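Long-range contact in YECBM32 (Yersinia enterocolitica, PDB 2JD9), which probably binds carbohydrate as a family 32 carbohydrate-binding module with the beta-sandwich fold of F5/8 type C (discoidin-like) domains: residues Asn58-Pro63 / Ile133-Ala138. Sequence-based numbering, arbitrary orientation.
Sequences NILIVP and INSAAA
The carboxamide of N58 reads both polar backbone atoms of one residue, S135, much as a neighbouring strand would. Its OD1 accepts from S135 N at 2.9 Å, while ND2 donates a hydrogen bond to S135 O at 3.0 Å. Neither bond is straight (N-H...acceptor angles 146° and 151°), but together they should fix the rotation of this buried amide. The first torsion, chi1 81°, sets CG between the backbone N and the carbonyl carbon of N58, and the turn about CB-CG then brings OD1 and ND2 within bonding distance of S135. The backbone O of N58 adds a third bond: it accepts from N134 N at 3.1 Å, almost linear at the hydrogen. Next to this bond, I59 and I133 form an antiparallel non-hydrogen-bonded pair, and CD1 of I133 lies 3.9 Å from CB of I59, the two side chains running alongside each other. N134 then takes up a positive phi in the left-handed region, breaking the strand geometry; its side-chain ND2 donates to S55 O and its OD1 accepts from E57 N. Beyond the break, S135 OG accepts from A137 N at 3.0 Å, an ST turn, and also packs against CD2 of L60 at 3.5 Å. The same methyl meets CB of A137 at 4.1 Å. The contact thus marks where strand 125-133 ends against strand 53-63: I59 and I133 face strand 112-120 of the other sheet through L115 and I113, whereas N58 also touches K102 and T104 of strand 101-105, the neighbour of strand 53-63 that pairs in parallel with strand 141-143.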
loop_
_atom_site.group_PDB
_atom_site.type_symbol
_atom_site.label_atom_id
_atom_site.label_comp_id
_atom_site.label_asym_id
_atom_site.label_seq_id
_atom_site.Cartn_x
_atom_site.Cartn_y
_atom_site.Cartn_z
ATOM N N ASN A 58 -11.175 3.975 0.699
ATOM C CA ASN A 58 -10.313 3.314 1.657
ATOM C C ASN A 58 -9.179 2.574 0.940
ATOM O O ASN A 58 -9.217 2.351 -0.234
ATOM C CB ASN A 58 -11.096 2.413 2.692
ATOM C CG ASN A 58 -11.482 1.031 2.173
ATOM O OD1 ASN A 58 -10.670 0.277 1.603
ATOM N ND2 ASN A 58 -12.738 0.675 2.387
ATOM N N ILE A 59 -8.127 2.265 1.665
ATOM C CA ILE A 59 -7.225 1.208 1.234
ATOM C C ILE A 59 -6.899 0.322 2.436
ATOM O O ILE A 59 -6.824 0.805 3.542
ATOM C CB ILE A 59 -5.978 1.752 0.481
ATOM C CG1 ILE A 59 -4.662 1.328 1.068
ATOM C CG2 ILE A 59 -6.078 3.201 0.044
ATOM C CD1 ILE A 59 -3.501 1.707 0.128
ATOM N N LEU A 60 -6.778 -0.958 2.164
ATOM C CA LEU A 60 -6.398 -1.983 3.097
ATOM C C LEU A 60 -4.936 -2.215 2.839
ATOM O O LEU A 60 -4.505 -2.295 1.686
ATOM C CB LEU A 60 -7.204 -3.238 2.831
ATOM C CG LEU A 60 -6.658 -4.566 3.344
ATOM C CD1 LEU A 60 -6.345 -4.531 4.831
ATOM C CD2 LEU A 60 -7.685 -5.627 3.075
ATOM N N ILE A 61 -4.171 -2.255 3.913
ATOM C CA ILE A 61 -2.737 -2.559 3.852
ATOM C C ILE A 61 -2.462 -3.659 4.873
ATOM O O ILE A 61 -2.882 -3.542 6.025
ATOM C CB ILE A 61 -1.891 -1.271 4.069
ATOM C CG1 ILE A 61 -0.373 -1.563 3.999
ATOM C CG2 ILE A 61 -2.268 -0.539 5.362
ATOM C CD1 ILE A 61 0.437 -0.352 3.767
ATOM N N VAL A 62 -1.795 -4.731 4.419
ATOM C CA VAL A 62 -1.325 -5.841 5.262
ATOM C C VAL A 62 0.206 -5.819 5.156
ATOM O O VAL A 62 0.782 -6.411 4.261
ATOM C CB VAL A 62 -1.894 -7.176 4.809
ATOM C CG1 VAL A 62 -1.408 -8.332 5.649
ATOM C CG2 VAL A 62 -3.450 -7.100 4.744
ATOM N N PRO A 63 0.859 -5.101 6.063
ATOM C CA PRO A 63 2.318 -5.018 6.056
ATOM C C PRO A 63 2.883 -6.348 6.575
ATOM O O PRO A 63 2.188 -7.121 7.261
ATOM C CB PRO A 63 2.611 -3.895 7.040
ATOM C CG PRO A 63 1.365 -3.562 7.707
ATOM C CD PRO A 63 0.280 -4.427 7.216
ATOM N N ILE A 133 -8.049 -1.745 -2.563
ATOM C CA ILE A 133 -8.655 -0.421 -2.674
ATOM C C ILE A 133 -10.152 -0.663 -2.506
ATOM O O ILE A 133 -10.701 -1.609 -3.084
ATOM C CB ILE A 133 -8.352 0.230 -4.066
ATOM C CG1 ILE A 133 -6.853 0.278 -4.359
ATOM C CG2 ILE A 133 -8.879 1.621 -4.157
ATOM C CD1 ILE A 133 -6.033 0.975 -3.304
ATOM N N ASN A 134 -10.803 0.179 -1.714
ATOM C CA ASN A 134 -12.257 0.044 -1.479
ATOM C C ASN A 134 -12.640 -1.329 -0.989
ATOM O O ASN A 134 -13.579 -1.962 -1.483
ATOM C CB ASN A 134 -13.057 0.396 -2.736
ATOM C CG ASN A 134 -12.929 1.823 -3.083
ATOM O OD1 ASN A 134 -12.517 2.589 -2.232
ATOM N ND2 ASN A 134 -13.258 2.209 -4.337
ATOM N N SER A 135 -11.864 -1.773 -0.018
ATOM C CA SER A 135 -12.004 -3.084 0.565
ATOM C C SER A 135 -13.155 -3.139 1.575
ATOM O O SER A 135 -13.299 -2.251 2.410
ATOM C CB SER A 135 -10.712 -3.487 1.286
ATOM O OG SER A 135 -10.949 -4.658 2.073
ATOM N N ALA A 136 -13.919 -4.225 1.499
ATOM C CA ALA A 136 -15.001 -4.474 2.401
ATOM C C ALA A 136 -14.566 -5.398 3.568
ATOM O O ALA A 136 -15.423 -5.724 4.434
ATOM C CB ALA A 136 -16.174 -5.107 1.622
ATOM N N ALA A 137 -13.286 -5.834 3.591
ATOM C CA ALA A 137 -12.731 -6.690 4.692
ATOM C C ALA A 137 -13.171 -6.059 6.006
ATOM O O ALA A 137 -12.982 -4.865 6.248
ATOM C CB ALA A 137 -11.256 -6.846 4.620
ATOM N N ALA A 138 -13.692 -6.883 6.904
ATOM C CA ALA A 138 -13.584 -6.727 8.330
ATOM C C ALA A 138 -12.305 -6.677 9.105
ATOM O O ALA A 138 -11.994 -7.592 9.840
ATOM C CB ALA A 138 -14.611 -7.691 8.983
#